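Local coordinates for J domain-containing protein required for chloroplast accumulation response 1 (Arabidopsis thaliana, PDB 3AG7) that is required for chloroplast photorelocation movement, modulating chloroplast actin filaments, through a J domain whose co-chaperone activity that movement needs, at residues I15-L29 with K88-F100. Numbering follows the deposited sequence.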
# COMPACT_ATOMS: atom_id res chain seq x y z
N ILE A 15 -0.67 -5.27 -9.30
CA ILE A 15 -1.22 -4.16 -8.58
C ILE A 15 -2.63 -3.82 -9.06
O ILE A 15 -3.52 -3.54 -8.25
CB ILE A 15 -0.31 -2.93 -8.63
CG1 ILE A 15 0.97 -3.25 -7.86
CG2 ILE A 15 -1.05 -1.74 -7.97
CD1 ILE A 15 2.06 -2.26 -8.12
N ARG A 16 -2.85 -3.92 -10.38
CA ARG A 16 -4.21 -3.69 -10.96
C ARG A 16 -5.24 -4.68 -10.43
O ARG A 16 -6.35 -4.28 -10.07
CB ARG A 16 -4.19 -3.73 -12.49
CG ARG A 16 -3.72 -2.44 -13.15
CD ARG A 16 -3.82 -2.54 -14.69
NE ARG A 16 -3.34 -3.81 -15.26
CZ ARG A 16 -2.19 -3.94 -15.93
NH1 ARG A 16 -1.41 -2.89 -16.10
NH2 ARG A 16 -1.82 -5.10 -16.42
N LYS A 17 -4.86 -5.95 -10.36
CA LYS A 17 -5.76 -7.02 -9.93
C LYS A 17 -6.03 -6.81 -8.44
O LYS A 17 -7.17 -6.84 -8.01
CB LYS A 17 -5.17 -8.40 -10.22
CG LYS A 17 -5.85 -9.56 -9.52
CD LYS A 17 -4.94 -10.82 -9.43
CE LYS A 17 -3.58 -10.58 -8.70
NZ LYS A 17 -3.56 -9.70 -7.46
N TRP A 18 -4.98 -6.46 -7.70
CA TRP A 18 -5.14 -6.26 -6.26
C TRP A 18 -6.02 -5.05 -5.91
O TRP A 18 -6.86 -5.11 -5.00
CB TRP A 18 -3.78 -6.21 -5.58
CG TRP A 18 -3.87 -5.85 -4.09
CD1 TRP A 18 -4.14 -6.70 -3.05
CD2 TRP A 18 -3.66 -4.58 -3.52
NE1 TRP A 18 -4.16 -6.02 -1.87
CE2 TRP A 18 -3.87 -4.70 -2.13
CE3 TRP A 18 -3.32 -3.33 -4.04
CZ2 TRP A 18 -3.72 -3.62 -1.25
CZ3 TRP A 18 -3.22 -2.26 -3.19
CH2 TRP A 18 -3.42 -2.41 -1.82
N SER A 19 -5.89 -3.97 -6.66
CA SER A 19 -6.50 -2.73 -6.26
C SER A 19 -7.92 -2.61 -6.80
O SER A 19 -8.67 -1.71 -6.41
CB SER A 19 -5.66 -1.53 -6.71
OG SER A 19 -5.58 -1.43 -8.14
N SER A 20 -8.25 -3.50 -7.74
CA SER A 20 -9.57 -3.43 -8.41
C SER A 20 -10.71 -3.41 -7.41
O SER A 20 -10.83 -4.32 -6.58
CB SER A 20 -9.80 -4.63 -9.31
OG SER A 20 -11.00 -4.42 -10.04
N GLY A 21 -11.57 -2.41 -7.54
CA GLY A 21 -12.76 -2.26 -6.68
C GLY A 21 -12.39 -1.83 -5.27
O GLY A 21 -13.25 -1.83 -4.38
N LYS A 22 -11.13 -1.44 -5.09
CA LYS A 22 -10.67 -0.92 -3.79
C LYS A 22 -10.25 0.52 -3.89
O LYS A 22 -10.06 1.19 -2.88
CB LYS A 22 -9.47 -1.73 -3.30
CG LYS A 22 -9.73 -3.20 -3.11
CD LYS A 22 -8.48 -3.84 -2.55
CE LYS A 22 -8.68 -5.31 -2.37
NZ LYS A 22 -7.36 -5.99 -2.23
N SER A 23 -9.99 0.99 -5.10
CA SER A 23 -9.41 2.31 -5.23
C SER A 23 -10.26 3.38 -4.53
O SER A 23 -11.50 3.32 -4.55
CB SER A 23 -9.11 2.66 -6.70
OG SER A 23 -10.19 3.37 -7.27
N GLY A 24 -9.59 4.28 -3.82
CA GLY A 24 -10.23 5.35 -3.10
C GLY A 24 -10.73 4.99 -1.71
O GLY A 24 -11.23 5.84 -1.01
N ASN A 25 -10.63 3.71 -1.35
CA ASN A 25 -11.18 3.25 -0.08
C ASN A 25 -10.09 2.79 0.86
O ASN A 25 -9.51 1.74 0.66
CB ASN A 25 -12.17 2.11 -0.30
CG ASN A 25 -12.85 1.71 0.98
OD1 ASN A 25 -12.18 1.39 1.95
ND2 ASN A 25 -14.18 1.82 1.02
N ILE A 26 -9.81 3.58 1.91
CA ILE A 26 -8.55 3.37 2.63
C ILE A 26 -8.59 2.06 3.40
O ILE A 26 -7.58 1.37 3.52
CB ILE A 26 -8.20 4.56 3.59
CG1 ILE A 26 -6.77 4.48 4.14
CG2 ILE A 26 -9.16 4.58 4.80
CD1 ILE A 26 -5.66 4.35 3.11
N ARG A 27 -9.76 1.72 3.93
CA ARG A 27 -9.85 0.46 4.67
C ARG A 27 -9.73 -0.75 3.75
O ARG A 27 -9.17 -1.79 4.12
CB ARG A 27 -11.18 0.41 5.41
CG ARG A 27 -11.26 1.40 6.53
CD ARG A 27 -12.66 1.34 7.13
NE ARG A 27 -12.84 2.28 8.24
CZ ARG A 27 -13.33 3.50 8.11
NH1 ARG A 27 -13.58 4.01 6.90
NH2 ARG A 27 -13.52 4.27 9.19
N SER A 28 -10.29 -0.64 2.54
CA SER A 28 -10.18 -1.77 1.58
C SER A 28 -8.71 -2.07 1.23
O SER A 28 -8.32 -3.25 1.13
CB SER A 28 -10.93 -1.45 0.28
OG SER A 28 -12.35 -1.40 0.47
N LEU A 29 -7.92 -1.02 1.06
CA LEU A 29 -6.48 -1.16 0.78
C LEU A 29 -5.72 -1.61 2.02
O LEU A 29 -5.00 -2.60 1.97
CB LEU A 29 -5.88 0.15 0.28
CG LEU A 29 -6.51 0.71 -1.01
CD1 LEU A 29 -5.96 2.12 -1.26
CD2 LEU A 29 -6.30 -0.23 -2.24
N LYS A 88 3.66 2.58 -6.68
CA LYS A 88 2.28 2.40 -7.18
C LYS A 88 1.31 2.21 -6.04
O LYS A 88 0.23 2.77 -6.07
CB LYS A 88 2.19 1.25 -8.14
CG LYS A 88 3.04 1.42 -9.37
CD LYS A 88 2.71 2.69 -10.10
CE LYS A 88 3.74 2.91 -11.21
NZ LYS A 88 3.52 4.21 -11.89
N VAL A 89 1.67 1.40 -5.04
CA VAL A 89 0.76 1.16 -3.93
C VAL A 89 0.57 2.43 -3.09
O VAL A 89 -0.55 2.78 -2.66
CB VAL A 89 1.26 -0.01 -3.07
CG1 VAL A 89 0.39 -0.16 -1.84
CG2 VAL A 89 1.25 -1.31 -3.92
N PHE A 90 1.66 3.16 -2.92
CA PHE A 90 1.66 4.38 -2.12
C PHE A 90 0.77 5.42 -2.78
O PHE A 90 0.07 6.13 -2.08
CB PHE A 90 3.10 4.90 -2.00
CG PHE A 90 3.24 6.03 -1.03
CD1 PHE A 90 3.00 5.82 0.32
CD2 PHE A 90 3.57 7.28 -1.46
CE1 PHE A 90 3.14 6.85 1.22
CE2 PHE A 90 3.68 8.34 -0.54
CZ PHE A 90 3.46 8.12 0.76
N GLU A 91 0.86 5.55 -4.10
CA GLU A 91 -0.10 6.44 -4.83
C GLU A 91 -1.56 6.12 -4.50
O GLU A 91 -2.35 7.04 -4.23
CB GLU A 91 0.10 6.34 -6.34
CG GLU A 91 1.38 6.94 -6.83
CD GLU A 91 1.53 6.83 -8.35
OE1 GLU A 91 0.73 6.10 -9.01
OE2 GLU A 91 2.43 7.50 -8.89
N LEU A 92 -1.91 4.83 -4.49
CA LEU A 92 -3.29 4.40 -4.18
C LEU A 92 -3.63 4.75 -2.76
O LEU A 92 -4.71 5.29 -2.51
CB LEU A 92 -3.47 2.90 -4.41
CG LEU A 92 -3.40 2.46 -5.87
CD1 LEU A 92 -3.05 0.98 -5.97
CD2 LEU A 92 -4.69 2.77 -6.62
N LEU A 93 -2.70 4.51 -1.84
CA LEU A 93 -2.93 4.78 -0.42
C LEU A 93 -3.16 6.28 -0.20
O LEU A 93 -4.11 6.67 0.50
CB LEU A 93 -1.75 4.27 0.43
CG LEU A 93 -1.76 2.75 0.62
CD1 LEU A 93 -0.58 2.33 1.49
CD2 LEU A 93 -3.04 2.23 1.28
N GLN A 94 -2.33 7.12 -0.83
CA GLN A 94 -2.48 8.56 -0.61
C GLN A 94 -3.83 9.08 -1.09
O GLN A 94 -4.41 9.98 -0.48
CB GLN A 94 -1.36 9.33 -1.31
CG GLN A 94 -0.03 9.17 -0.66
CD GLN A 94 0.72 10.49 -0.63
OE1 GLN A 94 1.42 10.84 -1.58
NE2 GLN A 94 0.57 11.23 0.48
N GLU A 95 -4.27 8.58 -2.24
CA GLU A 95 -5.53 9.01 -2.87
C GLU A 95 -6.64 8.59 -1.93
O GLU A 95 -7.60 9.33 -1.72
CB GLU A 95 -5.66 8.32 -4.25
CG GLU A 95 -7.04 8.47 -5.00
CD GLU A 95 -7.45 7.36 -6.08
OE1 GLU A 95 -6.78 6.27 -6.34
OE2 GLU A 95 -8.54 7.60 -6.67
N ALA A 96 -6.50 7.39 -1.34
CA ALA A 96 -7.56 6.90 -0.45
C ALA A 96 -7.59 7.61 0.89
O ALA A 96 -8.67 7.85 1.44
CB ALA A 96 -7.44 5.36 -0.26
N TRP A 97 -6.41 7.96 1.41
CA TRP A 97 -6.26 8.76 2.64
C TRP A 97 -6.94 10.13 2.51
O TRP A 97 -7.70 10.58 3.39
CB TRP A 97 -4.77 8.94 2.90
CG TRP A 97 -4.40 9.88 4.04
CD1 TRP A 97 -3.73 11.06 3.94
CD2 TRP A 97 -4.62 9.67 5.44
NE1 TRP A 97 -3.53 11.61 5.18
CE2 TRP A 97 -4.05 10.77 6.12
CE3 TRP A 97 -5.22 8.65 6.20
CZ2 TRP A 97 -4.07 10.89 7.52
CZ3 TRP A 97 -5.27 8.77 7.59
CH2 TRP A 97 -4.70 9.89 8.23
N ASP A 98 -6.74 10.76 1.35
CA ASP A 98 -7.39 12.04 1.17
C ASP A 98 -8.93 11.93 1.12
O ASP A 98 -9.62 12.77 1.67
CB ASP A 98 -6.84 12.73 -0.08
CG ASP A 98 -7.41 14.11 -0.25
OD1 ASP A 98 -6.88 15.06 0.37
OD2 ASP A 98 -8.44 14.20 -0.94
N HIS A 99 -9.45 10.89 0.48
CA HIS A 99 -10.90 10.62 0.48
C HIS A 99 -11.43 10.32 1.89
O HIS A 99 -12.45 10.86 2.30
CB HIS A 99 -11.20 9.45 -0.47
CG HIS A 99 -12.65 9.10 -0.57
ND1 HIS A 99 -13.52 9.77 -1.41
CD2 HIS A 99 -13.36 8.09 -0.01
CE1 HIS A 99 -14.72 9.21 -1.32
NE2 HIS A 99 -14.65 8.19 -0.48
N PHE A 100 -10.73 9.47 2.63
CA PHE A 100 -11.09 9.16 4.02
C PHE A 100 -11.28 10.43 4.86
O PHE A 100 -12.26 10.55 5.63
CB PHE A 100 -10.02 8.23 4.65
CG PHE A 100 -10.15 8.09 6.15
CD1 PHE A 100 -11.21 7.38 6.71
CD2 PHE A 100 -9.22 8.71 7.02
CE1 PHE A 100 -11.34 7.28 8.12
CE2 PHE A 100 -9.37 8.64 8.41
CZ PHE A 100 -10.44 7.93 8.96
O HOH W 1 -6.86 4.63 -4.16
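I26 holds CG1 anti to its backbone N (chi1 -169°), and a bend at chi2 (54°) carries CD1 to L93, while CG2 meets F100. L92, a second knob from the other segment, places CG anti to the carbonyl carbon, beside the backbone N (chi1 -68°), which brings CD1 to S19 and I15. In this auxilin-like J-domain they help to pack helix 80-100 against the end of helix 5-19 and the start of helix 26-30. I26 fills the hole between L93, A96, W97 and F100, its CD1 lying 3.8 Å from L93 CD2 and its CG2 against F100 CB. L92 enters a hole formed by I15, W18, S19 and L29; its CD1 meets S19 CB at 3.7 Å and approaches the W18 indole at the edge. L29 CD1 rests on A96 CB. The backbones come closest at G24, whose CA lies 4.1 Å from A96 CA. The guanidinium and ring planes of R27 and F100 are 76° apart, with NH2 at the ring's edge; NE and NH2 are hydrogen-bonded to M51 O and I52 O, respectively. No direct hydrogen bond joins the segments; instead one water accepts from G24 N (2.8 Å) and donates to L92 O and, at 2.7 Å, to E95 OE1.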